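Local structure of intracellular serine protease (4ZOQ) at residues V45-I50 with P99-T104; L54-P59 with K77-D82; G70-D75 with P105-D110; I134-G139 with V167-S172; L247-K252 with K267-S272. The protein is a lanthipeptide protease of the subtilase family that cleaves peptide bonds sequence-specifically, probably by serine-type catalysis. All coordinates share one frame; numbering follows the deposited sequence.

Contact 1 (V45-I50 with P99-T104); sequences VKVALI and PDVTIT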
# COMPACT_ATOMS: atom_id res chain seq x y z
N VAL B 45 6.62 -16.22 -2.07
CA VAL B 45 6.65 -14.95 -1.35
C VAL B 45 5.39 -14.19 -1.73
O VAL B 45 5.08 -14.02 -2.91
CB VAL B 45 7.90 -14.11 -1.67
CG1 VAL B 45 7.69 -12.65 -1.26
CG2 VAL B 45 9.14 -14.72 -1.05
N LYS B 46 4.62 -13.76 -0.74
CA LYS B 46 3.30 -13.18 -1.03
C LYS B 46 3.23 -11.72 -0.59
O LYS B 46 3.59 -11.38 0.56
CB LYS B 46 2.18 -13.99 -0.34
CG LYS B 46 2.02 -15.41 -0.87
CD LYS B 46 0.75 -16.09 -0.34
CE LYS B 46 0.86 -16.45 1.13
NZ LYS B 46 -0.46 -16.99 1.61
N VAL B 47 2.76 -10.87 -1.49
CA VAL B 47 2.55 -9.45 -1.20
C VAL B 47 1.05 -9.18 -1.13
O VAL B 47 0.32 -9.48 -2.08
CB VAL B 47 3.21 -8.54 -2.28
CG1 VAL B 47 2.89 -7.07 -2.03
CG2 VAL B 47 4.73 -8.78 -2.34
N ALA B 48 0.60 -8.66 0.00
CA ALA B 48 -0.80 -8.34 0.19
C ALA B 48 -1.11 -6.96 -0.39
O ALA B 48 -0.45 -5.98 -0.09
CB ALA B 48 -1.18 -8.41 1.64
N LEU B 49 -2.12 -6.92 -1.25
CA LEU B 49 -2.53 -5.71 -1.93
C LEU B 49 -3.80 -5.14 -1.29
O LEU B 49 -4.90 -5.52 -1.68
CB LEU B 49 -2.81 -6.02 -3.39
CG LEU B 49 -3.14 -4.78 -4.24
CD1 LEU B 49 -1.87 -4.14 -4.75
CD2 LEU B 49 -4.11 -5.12 -5.38
N ILE B 50 -3.65 -4.25 -0.31
CA ILE B 50 -4.83 -3.67 0.35
C ILE B 50 -5.28 -2.46 -0.45
O ILE B 50 -4.77 -1.35 -0.27
CB ILE B 50 -4.54 -3.26 1.81
CG1 ILE B 50 -4.09 -4.47 2.60
CG2 ILE B 50 -5.75 -2.64 2.44
CD1 ILE B 50 -3.88 -4.23 3.98
N PRO B 99 8.19 -9.87 -11.00
CA PRO B 99 7.10 -10.45 -11.78
C PRO B 99 6.62 -11.81 -11.29
O PRO B 99 5.50 -12.18 -11.61
CB PRO B 99 7.69 -10.54 -13.21
CG PRO B 99 9.15 -10.27 -13.09
CD PRO B 99 9.36 -9.50 -11.83
N ASP B 100 7.39 -12.51 -10.47
CA ASP B 100 6.98 -13.84 -10.06
C ASP B 100 6.48 -13.95 -8.61
O ASP B 100 6.00 -15.02 -8.23
CB ASP B 100 8.15 -14.82 -10.26
CG ASP B 100 8.40 -15.13 -11.71
OD1 ASP B 100 7.42 -15.08 -12.47
OD2 ASP B 100 9.58 -15.38 -12.10
N VAL B 101 6.56 -12.88 -7.81
CA VAL B 101 6.00 -12.96 -6.45
C VAL B 101 4.49 -13.03 -6.53
O VAL B 101 3.89 -12.54 -7.49
CB VAL B 101 6.41 -11.79 -5.55
CG1 VAL B 101 7.89 -11.90 -5.22
CG2 VAL B 101 6.05 -10.47 -6.18
N THR B 102 3.87 -13.64 -5.52
CA THR B 102 2.42 -13.78 -5.59
C THR B 102 1.77 -12.49 -5.08
O THR B 102 2.29 -11.84 -4.18
CB THR B 102 1.93 -15.01 -4.77
OG1 THR B 102 2.38 -16.22 -5.41
CG2 THR B 102 0.42 -15.04 -4.66
N ILE B 103 0.67 -12.09 -5.71
CA ILE B 103 -0.01 -10.88 -5.26
C ILE B 103 -1.42 -11.24 -4.81
O ILE B 103 -2.18 -11.80 -5.58
CB ILE B 103 -0.08 -9.80 -6.37
CG1 ILE B 103 1.30 -9.29 -6.76
CG2 ILE B 103 -0.94 -8.63 -5.94
CD1 ILE B 103 1.32 -8.50 -8.09
N THR B 104 -1.79 -10.88 -3.58
CA THR B 104 -3.13 -11.18 -3.10
C THR B 104 -3.93 -9.91 -2.83
O THR B 104 -3.56 -9.12 -1.97
CB THR B 104 -3.11 -11.97 -1.78
OG1 THR B 104 -2.18 -13.06 -1.87
CG2 THR B 104 -4.50 -12.47 -1.44
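Val47 sits between Thr102 and Thr104 of the neighbouring strand and bonds to both: its N gives to Thr102 O at 2.9 Å, almost straight at the hydrogen (174°), and its O receives Thr104 N. The same pattern extends both ways along the chain, Val45 O accepting from Thr102 N and Leu49 N reaching Thr104 O at 2.7 Å. Such i-1/i+1 pairing identifies parallel strands, and the segment axes agree, with 26° between their N-to-C directions. Among these bonds run CA-H...O contacts, as from Ile103 CA to Val47 O at 3.5 Å.

Apolar contacts gather on the side of Val47 and Ile103. Val45 and Val101 lie side by side with their CG1 atoms 4.0 Å apart. Because Ile103 keeps CG1 beside its backbone N (chi1 -65°), CG2 falls on the carbonyl side and meets Leu49 CB at 4.1 Å. Ile94 of helix 86-97 packs on Val47, Leu49 and Val101 here.

Polar side chains belong to the other face. Lys46 and Thr102 run alongside each other, CG to CB 3.9 Å, before the lysine bends away to give its NZ to Asp129 O. Thr104 OG1 likewise bonds elsewhere, to His131 and Asn66.

The pair forms one flank of the parallel subtilase sheet, strand 102-110 being its outermost parallel strand, and strand 46-51 ends on Asp51, the predicted charge-relay aspartate. Backbone bonds alone join the strands in polar terms, so the register does not rest on side-chain hydrogen bonds, while methyl packing serves one face and polar groups on the other find partners in neighbouring loops.

Contact 2 (L54-P59 with K77-D82); sequences LDLDHP and KPVSGD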
# COMPACT_ATOMS: atom_id res chain seq x y z
N LEU B 54 -8.85 -6.15 -7.77
CA LEU B 54 -7.83 -6.46 -8.75
C LEU B 54 -8.46 -7.05 -9.98
O LEU B 54 -9.35 -7.88 -9.90
CB LEU B 54 -6.78 -7.40 -8.16
CG LEU B 54 -5.58 -7.85 -9.00
CD1 LEU B 54 -4.83 -6.65 -9.56
CD2 LEU B 54 -4.66 -8.65 -8.15
N ASP B 55 -7.96 -6.62 -11.13
CA ASP B 55 -8.33 -7.18 -12.40
C ASP B 55 -7.63 -8.53 -12.56
O ASP B 55 -6.51 -8.63 -13.08
CB ASP B 55 -7.95 -6.19 -13.51
CG ASP B 55 -8.45 -6.61 -14.86
OD1 ASP B 55 -9.55 -7.20 -14.93
OD2 ASP B 55 -7.75 -6.33 -15.86
N LEU B 56 -8.32 -9.57 -12.11
CA LEU B 56 -7.77 -10.92 -11.90
C LEU B 56 -7.24 -11.59 -13.16
O LEU B 56 -6.42 -12.51 -13.08
CB LEU B 56 -8.84 -11.81 -11.25
CG LEU B 56 -9.33 -11.29 -9.90
CD1 LEU B 56 -10.52 -12.09 -9.39
CD2 LEU B 56 -8.19 -11.36 -8.90
N ASP B 57 -7.76 -11.20 -14.31
CA ASP B 57 -7.33 -11.87 -15.52
C ASP B 57 -6.53 -10.95 -16.46
O ASP B 57 -6.38 -11.25 -17.66
CB ASP B 57 -8.57 -12.44 -16.23
CG ASP B 57 -8.25 -13.61 -17.14
OD1 ASP B 57 -7.37 -14.42 -16.76
OD2 ASP B 57 -8.86 -13.71 -18.23
N HIS B 58 -5.96 -9.88 -15.92
CA HIS B 58 -5.06 -9.02 -16.69
C HIS B 58 -3.87 -9.86 -17.15
O HIS B 58 -3.28 -10.59 -16.35
CB HIS B 58 -4.59 -7.81 -15.86
CG HIS B 58 -3.90 -6.75 -16.66
ND1 HIS B 58 -2.63 -6.91 -17.18
CD2 HIS B 58 -4.31 -5.52 -17.06
CE1 HIS B 58 -2.28 -5.82 -17.85
NE2 HIS B 58 -3.29 -4.96 -17.79
N PRO B 59 -3.54 -9.79 -18.45
CA PRO B 59 -2.48 -10.62 -19.05
C PRO B 59 -1.18 -10.58 -18.27
O PRO B 59 -0.49 -11.59 -18.12
CB PRO B 59 -2.27 -10.01 -20.45
CG PRO B 59 -3.52 -9.27 -20.73
CD PRO B 59 -4.07 -8.80 -19.41
N LYS B 77 -17.62 -10.80 -0.13
CA LYS B 77 -17.51 -11.80 -1.17
C LYS B 77 -16.03 -11.92 -1.59
O LYS B 77 -15.24 -11.02 -1.29
CB LYS B 77 -18.47 -11.40 -2.31
CG LYS B 77 -18.20 -11.87 -3.73
CD LYS B 77 -19.44 -11.61 -4.62
CE LYS B 77 -20.19 -10.31 -4.27
NZ LYS B 77 -19.61 -9.06 -4.87
N PRO B 78 -15.63 -13.03 -2.24
CA PRO B 78 -14.28 -13.05 -2.82
C PRO B 78 -14.14 -11.97 -3.90
O PRO B 78 -15.14 -11.61 -4.51
CB PRO B 78 -14.14 -14.47 -3.38
CG PRO B 78 -15.54 -14.94 -3.57
CD PRO B 78 -16.33 -14.31 -2.45
N VAL B 79 -12.92 -11.44 -4.11
CA VAL B 79 -12.68 -10.39 -5.12
C VAL B 79 -13.05 -10.90 -6.50
O VAL B 79 -12.64 -12.00 -6.89
CB VAL B 79 -11.19 -9.92 -5.12
CG1 VAL B 79 -10.88 -9.05 -6.34
CG2 VAL B 79 -10.83 -9.19 -3.84
N SER B 80 -13.80 -10.10 -7.24
CA SER B 80 -14.22 -10.49 -8.59
C SER B 80 -13.69 -9.56 -9.69
O SER B 80 -13.87 -9.82 -10.89
CB SER B 80 -15.74 -10.56 -8.67
OG SER B 80 -16.30 -9.31 -8.34
N GLY B 81 -13.11 -8.43 -9.29
CA GLY B 81 -12.56 -7.50 -10.25
C GLY B 81 -12.10 -6.22 -9.58
O GLY B 81 -11.84 -6.19 -8.39
N ASP B 82 -12.00 -5.15 -10.36
CA ASP B 82 -11.51 -3.87 -9.85
C ASP B 82 -12.25 -2.73 -10.54
O ASP B 82 -11.84 -2.29 -11.61
CB ASP B 82 -10.00 -3.75 -10.08
CG ASP B 82 -9.42 -2.46 -9.55
OD1 ASP B 82 -10.12 -1.70 -8.86
OD2 ASP B 82 -8.24 -2.19 -9.87
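Leu54 N is hemmed in by three residues of 77-82. Gly81 O accepts from it at 3.1 Å in a bent bond (145° at the hydrogen), the donor standing above the carbonyl plane, 62° out of it. Asp82 CB lies 3.5 Å from the same Leu54 N, and Val79 CG1 comes to 3.8 Å of it. Leu54 O, in turn, receives a CA-H...O contact from Gly81 CA at 3.3 Å, so both the N and the O of Leu54 meet Gly81. The carboxylate of Asp82 goes to Ser52 OG, Gly85 N and Thr88 OG1 rather than to 54-59. The CB of Leu54 points away from 77-82, and its side chain packs on Pro105 and helix 86-97.

The other half is looser and nearer solvent. Leu56, partly exposed, reaches across with CD1, which touches Val79 O and stands 4.3 Å from Val79 CG1; Ser80 beside it is exposed. Beyond, the chain folds back in a type I turn closed by His58 N to Asp55 O at 3.2 Å, with the exposed Asp57 at its corner. Asp55 OD2 lies in the plane of the His58 ring at its edge and accepts from Lys252 N.

The arrangement fits a subtilase active-site frame, in which the Asp-Ser-Gly loop that begins at the predicted charge-relay Asp51 is bonded to the loop leading into predicted His86.

Contact 3 (G70-D75 with P105-D110); sequences GWNYID and PYQVLD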
# COMPACT_ATOMS: atom_id res chain seq x y z
N GLY B 70 -8.86 -13.29 -3.65
CA GLY B 70 -8.78 -12.62 -2.37
C GLY B 70 -10.13 -12.15 -1.87
O GLY B 70 -11.15 -12.33 -2.53
N TRP B 71 -10.12 -11.50 -0.71
CA TRP B 71 -11.36 -11.12 -0.07
C TRP B 71 -11.77 -9.67 -0.32
O TRP B 71 -10.95 -8.75 -0.28
CB TRP B 71 -11.25 -11.39 1.42
CG TRP B 71 -12.56 -11.40 2.11
CD1 TRP B 71 -13.01 -10.52 3.05
CD2 TRP B 71 -13.64 -12.32 1.87
NE1 TRP B 71 -14.29 -10.86 3.44
CE2 TRP B 71 -14.70 -11.96 2.72
CE3 TRP B 71 -13.80 -13.43 1.03
CZ2 TRP B 71 -15.90 -12.66 2.76
CZ3 TRP B 71 -15.00 -14.12 1.06
CH2 TRP B 71 -16.03 -13.74 1.93
N ASN B 72 -13.04 -9.48 -0.66
CA ASN B 72 -13.66 -8.17 -0.71
C ASN B 72 -14.38 -7.88 0.62
O ASN B 72 -15.40 -8.50 0.93
CB ASN B 72 -14.63 -8.11 -1.90
CG ASN B 72 -15.36 -6.80 -2.02
OD1 ASN B 72 -15.42 -5.99 -1.08
ND2 ASN B 72 -15.95 -6.57 -3.19
N TYR B 73 -13.85 -6.95 1.41
CA TYR B 73 -14.42 -6.68 2.73
C TYR B 73 -15.64 -5.77 2.65
O TYR B 73 -16.37 -5.61 3.63
CB TYR B 73 -13.38 -6.08 3.67
CG TYR B 73 -12.28 -7.06 3.99
CD1 TYR B 73 -12.33 -7.84 5.15
CD2 TYR B 73 -11.21 -7.25 3.13
CE1 TYR B 73 -11.35 -8.76 5.44
CE2 TYR B 73 -10.22 -8.17 3.41
CZ TYR B 73 -10.28 -8.92 4.57
OH TYR B 73 -9.28 -9.82 4.84
N ILE B 74 -15.85 -5.16 1.49
CA ILE B 74 -16.97 -4.25 1.32
C ILE B 74 -18.26 -5.04 1.09
O ILE B 74 -19.31 -4.68 1.61
CB ILE B 74 -16.70 -3.23 0.18
CG1 ILE B 74 -15.68 -2.20 0.66
CG2 ILE B 74 -17.96 -2.47 -0.21
CD1 ILE B 74 -15.15 -1.29 -0.41
N ASP B 75 -18.17 -6.09 0.29
CA ASP B 75 -19.34 -6.90 -0.02
C ASP B 75 -19.33 -8.27 0.64
O ASP B 75 -20.26 -9.06 0.44
CB ASP B 75 -19.44 -7.07 -1.53
CG ASP B 75 -19.69 -5.75 -2.24
OD1 ASP B 75 -20.05 -4.76 -1.56
OD2 ASP B 75 -19.48 -5.71 -3.47
N PRO B 105 -5.08 -9.76 -3.52
CA PRO B 105 -5.91 -8.56 -3.35
C PRO B 105 -6.77 -8.63 -2.08
O PRO B 105 -7.47 -9.63 -1.89
CB PRO B 105 -6.79 -8.55 -4.61
CG PRO B 105 -6.94 -10.03 -4.95
CD PRO B 105 -5.65 -10.72 -4.49
N TYR B 106 -6.66 -7.62 -1.22
CA TYR B 106 -7.57 -7.42 -0.11
C TYR B 106 -8.35 -6.15 -0.38
O TYR B 106 -7.87 -5.05 -0.07
CB TYR B 106 -6.84 -7.30 1.22
CG TYR B 106 -6.21 -8.59 1.70
CD1 TYR B 106 -5.07 -9.11 1.07
CD2 TYR B 106 -6.73 -9.29 2.77
CE1 TYR B 106 -4.48 -10.28 1.50
CE2 TYR B 106 -6.15 -10.47 3.22
CZ TYR B 106 -5.03 -10.96 2.58
OH TYR B 106 -4.44 -12.12 3.01
N GLN B 107 -9.54 -6.31 -0.96
CA GLN B 107 -10.35 -5.19 -1.44
C GLN B 107 -11.07 -4.46 -0.32
O GLN B 107 -12.04 -4.96 0.26
CB GLN B 107 -11.36 -5.67 -2.49
CG GLN B 107 -12.23 -4.54 -3.02
CD GLN B 107 -12.97 -4.92 -4.29
OE1 GLN B 107 -12.93 -6.06 -4.73
NE2 GLN B 107 -13.61 -3.94 -4.93
N VAL B 108 -10.59 -3.27 0.01
CA VAL B 108 -11.19 -2.47 1.06
C VAL B 108 -11.65 -1.11 0.55
O VAL B 108 -12.15 -0.29 1.31
CB VAL B 108 -10.22 -2.28 2.22
CG1 VAL B 108 -9.77 -3.62 2.75
CG2 VAL B 108 -9.01 -1.47 1.77
N LEU B 109 -11.46 -0.89 -0.74
CA LEU B 109 -11.86 0.36 -1.38
C LEU B 109 -12.75 0.09 -2.58
O LEU B 109 -12.66 -0.98 -3.23
CB LEU B 109 -10.64 1.17 -1.85
CG LEU B 109 -9.51 1.52 -0.89
CD1 LEU B 109 -8.37 2.16 -1.67
CD2 LEU B 109 -10.01 2.45 0.20
N ASP B 110 -13.66 1.01 -2.82
CA ASP B 110 -14.36 1.11 -4.10
C ASP B 110 -14.59 2.59 -4.36
O ASP B 110 -13.92 3.42 -3.77
CB ASP B 110 -15.64 0.27 -4.13
CG ASP B 110 -16.62 0.63 -3.03
OD1 ASP B 110 -16.45 1.66 -2.32
OD2 ASP B 110 -17.58 -0.15 -2.88
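The carboxamide of Gln107 stacks on that of Asn72, the planes 17° apart. Gln107 holds CG anti to its N (chi1 -180°) and stays extended beyond it, which brings OE1 to 3.4 Å from Asn72 ND2, at an angle too poor for a hydrogen bond. Asn72 spends its OD1 on its own chain: Ile74 N donates to it at 2.7 Å, tilted modestly from the carbonyl plane, making an Asx turn, and Asp75 N at 3.1 Å from well above that plane, extending it to an Asx motif. An alanine here removes the acceptor of both NH groups, which would probably leave the turn free to shift and the Gln107 amide without its stacking partner.

Backbone bonds bracket the pair: Gln107 N to Trp71 O and Tyr73 N to Gln107 O, 2.9 Å each. Further along, Gly70 CA approaches Pro105 O to 3.3 Å, which the lack of a side chain permits, since a CB would clash with that oxygen.

The rings of Tyr73 and Tyr106 run alongside one another, Tyr73 OH 3.3 Å from Tyr106 CD2 and near the plane of that ring. Their hydroxyls bond to Asp125 and Asp129, in and just after helix 116-128. Trp71 CD1 sits over the centre of the Tyr73 ring, and Ile74 CD1 lies 3.5 Å from Leu109 C.

Segment 70-75 is thus held to the middle of strand 102-110, around Gln107, by two backbone bonds and flat-group packing, with the asparagine oxygen kept for shaping the turn that follows.

Contact 4 (I134-G139 with V167-S172); sequences INISTG and VLVFSS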
# COMPACT_ATOMS: atom_id res chain seq x y z
N ILE B 134 3.13 -6.24 3.03
CA ILE B 134 1.85 -5.57 2.81
C ILE B 134 2.04 -4.19 2.17
O ILE B 134 2.89 -3.39 2.55
CB ILE B 134 1.05 -5.42 4.14
CG1 ILE B 134 0.73 -6.81 4.72
CG2 ILE B 134 -0.23 -4.60 3.94
CD1 ILE B 134 0.18 -6.78 6.13
N ASN B 135 1.24 -3.92 1.16
CA ASN B 135 1.25 -2.61 0.54
C ASN B 135 -0.09 -1.93 0.71
O ASN B 135 -1.12 -2.47 0.29
CB ASN B 135 1.58 -2.73 -0.95
CG ASN B 135 1.69 -1.39 -1.61
OD1 ASN B 135 2.77 -0.78 -1.68
ND2 ASN B 135 0.56 -0.91 -2.07
N ILE B 136 -0.09 -0.73 1.30
CA ILE B 136 -1.33 0.03 1.44
C ILE B 136 -1.24 1.39 0.71
O ILE B 136 -0.76 2.37 1.27
CB ILE B 136 -1.70 0.27 2.94
CG1 ILE B 136 -1.69 -1.03 3.74
CG2 ILE B 136 -3.07 0.92 3.07
CD1 ILE B 136 -1.74 -0.82 5.26
N SER B 137 -1.70 1.43 -0.54
CA SER B 137 -1.57 2.64 -1.36
C SER B 137 -2.80 3.53 -1.21
O SER B 137 -3.44 3.91 -2.19
CB SER B 137 -1.36 2.28 -2.84
OG SER B 137 -0.00 1.99 -3.13
N THR B 138 -3.12 3.85 0.03
CA THR B 138 -4.25 4.70 0.34
C THR B 138 -4.07 5.16 1.78
O THR B 138 -3.22 4.63 2.51
CB THR B 138 -5.60 3.97 0.15
OG1 THR B 138 -6.68 4.90 0.27
CG2 THR B 138 -5.75 2.81 1.15
N GLY B 139 -4.83 6.16 2.19
CA GLY B 139 -4.71 6.68 3.54
C GLY B 139 -5.84 7.62 3.84
O GLY B 139 -6.63 7.95 2.95
N VAL B 167 6.34 -9.00 9.35
CA VAL B 167 5.75 -8.60 8.08
C VAL B 167 5.95 -7.11 7.81
O VAL B 167 5.54 -6.27 8.61
CB VAL B 167 4.26 -8.90 8.03
CG1 VAL B 167 3.72 -8.53 6.70
CG2 VAL B 167 4.00 -10.36 8.35
N LEU B 168 6.57 -6.79 6.67
CA LEU B 168 6.78 -5.40 6.26
C LEU B 168 5.50 -4.79 5.75
O LEU B 168 4.71 -5.45 5.08
CB LEU B 168 7.84 -5.34 5.18
CG LEU B 168 9.19 -5.73 5.76
CD1 LEU B 168 10.12 -6.18 4.67
CD2 LEU B 168 9.77 -4.54 6.51
N VAL B 169 5.27 -3.53 6.14
CA VAL B 169 4.11 -2.78 5.68
C VAL B 169 4.57 -1.47 5.05
O VAL B 169 5.16 -0.62 5.70
CB VAL B 169 3.13 -2.48 6.85
CG1 VAL B 169 1.91 -1.72 6.35
CG2 VAL B 169 2.73 -3.79 7.56
N PHE B 170 4.25 -1.30 3.77
CA PHE B 170 4.64 -0.12 3.04
C PHE B 170 3.38 0.67 2.74
O PHE B 170 2.35 0.09 2.42
CB PHE B 170 5.36 -0.51 1.75
CG PHE B 170 6.64 -1.24 2.00
CD1 PHE B 170 7.81 -0.55 2.29
CD2 PHE B 170 6.66 -2.63 2.02
CE1 PHE B 170 8.98 -1.23 2.55
CE2 PHE B 170 7.83 -3.31 2.28
CZ PHE B 170 8.99 -2.60 2.55
N SER B 171 3.47 2.00 2.87
CA SER B 171 2.30 2.85 2.68
C SER B 171 2.64 4.10 1.88
O SER B 171 3.71 4.65 2.01
CB SER B 171 1.74 3.25 4.05
OG SER B 171 0.40 3.64 3.93
N SER B 172 1.69 4.58 1.08
CA SER B 172 1.90 5.82 0.35
C SER B 172 1.82 7.03 1.27
O SER B 172 0.99 7.07 2.20
CB SER B 172 0.90 5.94 -0.79
OG SER B 172 -0.41 5.75 -0.31
O HOH W 1 -0.91 5.80 3.72
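Ile134 reaches along 167-172 with every atom of its longer branch. CB lies against Leu168 O and 4.1 Å from Val169 CG2, the two side chains running alongside. CG1, placed beside the backbone N (chi1 -62°), comes to 4.0 Å of Val167 CG1, and CD1 at the tip touches that same methyl and lies 4.2 Å from Val169 CG2. The other branch, CG2, turns toward Ile50 of strand 46-51. Next on this face, Ile136 CD1 meets Val169 CG1 at 3.9 Å.

The two strands are parallel, 16° between the segment axes, and helix 146-164 lies between them in the chain: a beta-alpha-beta crossover in the central subtilase sheet. Three backbone bonds fix the register, Ile134 N to Leu168 O at 2.7 Å, Phe170 N to Ile134 O, and Ile136 N to Phe170 O at 2.8 Å, the last two close to straight. The fourth, Ser172 N to Ile136 O at 3.3 Å, is weak, at the end of strand 134-136.

A water takes over beyond this point, donating to Thr138 O at 2.9 Å and to Ser172 O, and accepting from Ser171 OG. Ser137, on an inverse gamma turn, gives its OG to a bond with the backbone O of Ser276, the predicted charge-relay serine.

Contact 5 (L247-K252 with K267-S272); sequences LTTYPK and KGYSLS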
# COMPACT_ATOMS: atom_id res chain seq x y z
N LEU B 247 3.90 4.46 -16.72
CA LEU B 247 2.91 3.51 -17.21
C LEU B 247 2.39 2.63 -16.06
O LEU B 247 3.14 2.25 -15.16
CB LEU B 247 3.48 2.64 -18.34
CG LEU B 247 2.41 2.02 -19.26
CD1 LEU B 247 1.70 3.12 -20.01
CD2 LEU B 247 2.99 1.02 -20.25
N THR B 248 1.11 2.31 -16.12
CA THR B 248 0.45 1.41 -15.17
C THR B 248 -0.33 0.32 -15.91
O THR B 248 -0.85 0.52 -17.03
CB THR B 248 -0.54 2.17 -14.27
OG1 THR B 248 -1.56 2.79 -15.09
CG2 THR B 248 0.16 3.24 -13.49
N THR B 249 -0.46 -0.83 -15.27
CA THR B 249 -1.44 -1.80 -15.73
C THR B 249 -2.79 -1.29 -15.29
O THR B 249 -2.98 -0.86 -14.15
CB THR B 249 -1.16 -3.21 -15.21
OG1 THR B 249 -0.90 -3.13 -13.81
CG2 THR B 249 0.05 -3.82 -15.88
N TYR B 250 -3.74 -1.34 -16.22
CA TYR B 250 -5.07 -0.80 -16.01
C TYR B 250 -6.04 -1.91 -16.43
O TYR B 250 -5.70 -2.71 -17.31
CB TYR B 250 -5.23 0.48 -16.82
CG TYR B 250 -6.33 1.40 -16.33
CD1 TYR B 250 -6.26 2.02 -15.08
CD2 TYR B 250 -7.42 1.70 -17.16
CE1 TYR B 250 -7.26 2.87 -14.64
CE2 TYR B 250 -8.42 2.56 -16.74
CZ TYR B 250 -8.33 3.14 -15.48
OH TYR B 250 -9.32 3.98 -15.07
N PRO B 251 -7.20 -2.02 -15.74
CA PRO B 251 -8.13 -3.13 -16.02
C PRO B 251 -8.41 -3.24 -17.52
O PRO B 251 -8.84 -2.28 -18.16
CB PRO B 251 -9.38 -2.76 -15.23
CG PRO B 251 -8.87 -1.92 -14.10
CD PRO B 251 -7.73 -1.13 -14.69
N LYS B 252 -8.13 -4.41 -18.09
CA LYS B 252 -8.10 -4.53 -19.53
C LYS B 252 -9.47 -4.26 -20.16
O LYS B 252 -9.56 -3.79 -21.29
CB LYS B 252 -7.59 -5.92 -19.93
CG LYS B 252 -8.69 -6.86 -20.32
CD LYS B 252 -8.27 -8.32 -20.31
CE LYS B 252 -8.25 -8.89 -18.92
NZ LYS B 252 -7.72 -10.27 -18.99
N LYS B 267 -5.73 -0.64 -24.38
CA LYS B 267 -6.32 -0.93 -23.09
C LYS B 267 -5.53 -1.96 -22.33
O LYS B 267 -4.86 -2.79 -22.92
CB LYS B 267 -7.77 -1.36 -23.22
CG LYS B 267 -8.71 -0.20 -23.55
CD LYS B 267 -10.14 -0.73 -23.79
CE LYS B 267 -10.48 -0.87 -25.26
NZ LYS B 267 -11.82 -1.51 -25.41
N GLY B 268 -5.57 -1.86 -21.00
CA GLY B 268 -4.73 -2.71 -20.17
C GLY B 268 -3.58 -1.92 -19.59
O GLY B 268 -2.84 -2.43 -18.75
N TYR B 269 -3.36 -0.70 -20.11
CA TYR B 269 -2.33 0.19 -19.61
C TYR B 269 -2.85 1.61 -19.56
O TYR B 269 -3.76 1.98 -20.31
CB TYR B 269 -1.05 0.13 -20.47
CG TYR B 269 -0.55 -1.28 -20.65
CD1 TYR B 269 0.14 -1.92 -19.62
CD2 TYR B 269 -0.78 -1.97 -21.83
CE1 TYR B 269 0.58 -3.23 -19.77
CE2 TYR B 269 -0.33 -3.28 -21.99
CZ TYR B 269 0.35 -3.90 -20.95
OH TYR B 269 0.81 -5.19 -21.11
N SER B 270 -2.28 2.41 -18.64
CA SER B 270 -2.62 3.83 -18.53
C SER B 270 -1.45 4.64 -17.95
O SER B 270 -0.69 4.18 -17.08
CB SER B 270 -3.88 4.04 -17.68
OG SER B 270 -4.28 5.41 -17.67
N LEU B 271 -1.35 5.86 -18.42
CA LEU B 271 -0.35 6.78 -17.96
C LEU B 271 -0.88 7.45 -16.70
O LEU B 271 -2.01 7.95 -16.67
CB LEU B 271 -0.06 7.79 -19.06
CG LEU B 271 1.39 8.06 -19.43
CD1 LEU B 271 2.16 6.75 -19.62
CD2 LEU B 271 1.34 8.83 -20.73
N SER B 272 -0.07 7.48 -15.66
CA SER B 272 -0.52 7.99 -14.38
C SER B 272 0.65 8.48 -13.53
O SER B 272 1.78 8.58 -14.01
CB SER B 272 -1.30 6.87 -13.66
OG SER B 272 -2.00 7.33 -12.52
O HOH W 2 -7.50 -0.08 -20.04
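Thr248 grips Ser270 O with two donors, its N at 2.8 Å and its OG1 at 2.6 Å, coming from opposite faces of the carbonyl plane. Chi1 of 60° sets that hydroxyl between the backbone N and carbonyl carbon, within range of this oxygen. Ser270 N returns a bond to Thr248 O, completing an antiparallel hydrogen-bonded pair. Tyr250 N reaches Gly268 O at 2.9 Å, standing 71° out of its carbonyl plane.

Side chains pack on each face of the pair. Leu247 and Leu271 cross at about a right angle, CD1 to CD1 3.7 Å, and Leu247 also lies against Tyr269 CB. On the other face Ser270 CB sits over the Tyr250 ring in a CH-pi contact, 4.3 Å from the ring centroid. Gly268 adopts backbone angles that call for glycine, and a water links its N (2.8 Å) to Pro251 O.

Second-shell groups hold these in place. Asp260 receives Ser270 OG and Leu271 N; Asp60 bonds Tyr269 OH; Thr88 O bonds Thr249 OG1; and Gln89 NE2 bonds Thr248 OG1. A valine in place of Thr248 would probably leave Gln89 NE2 without this acceptor and Ser270 O with one donor fewer.

Strand 269-272 leads on into helix 275-297, which bears the predicted charge-relay Ser276, and the Thr248 hydroxyl, donor to Ser270 O and acceptor from Gln89, ties the strand pair to helix 86-97.

How the contacts relate
From the N terminus, contact 1 joins strand 46-51 to strand 102-110 and closes a loop of 48 residues. Contact 2, nested inside it, closes 17 residues between 54-59 and 77-82. Contact 3 crosses both: its first segment falls within them and its second follows contact 1 on the same strand, where Leu49 O meets Tyr106 N. Strand 71-72 also pairs with 77-78, so contacts 2 and 3 touch. Contact 4 follows in series, closing 27 residues that hold helix 146-164, and extends the same sheet, Asn135 bonding to Ala48 and Ile50. Contact 5 closes 14 residues on a separate two-stranded sheet, which His58 NE2 and Gly268 O join to the 54-59 loop.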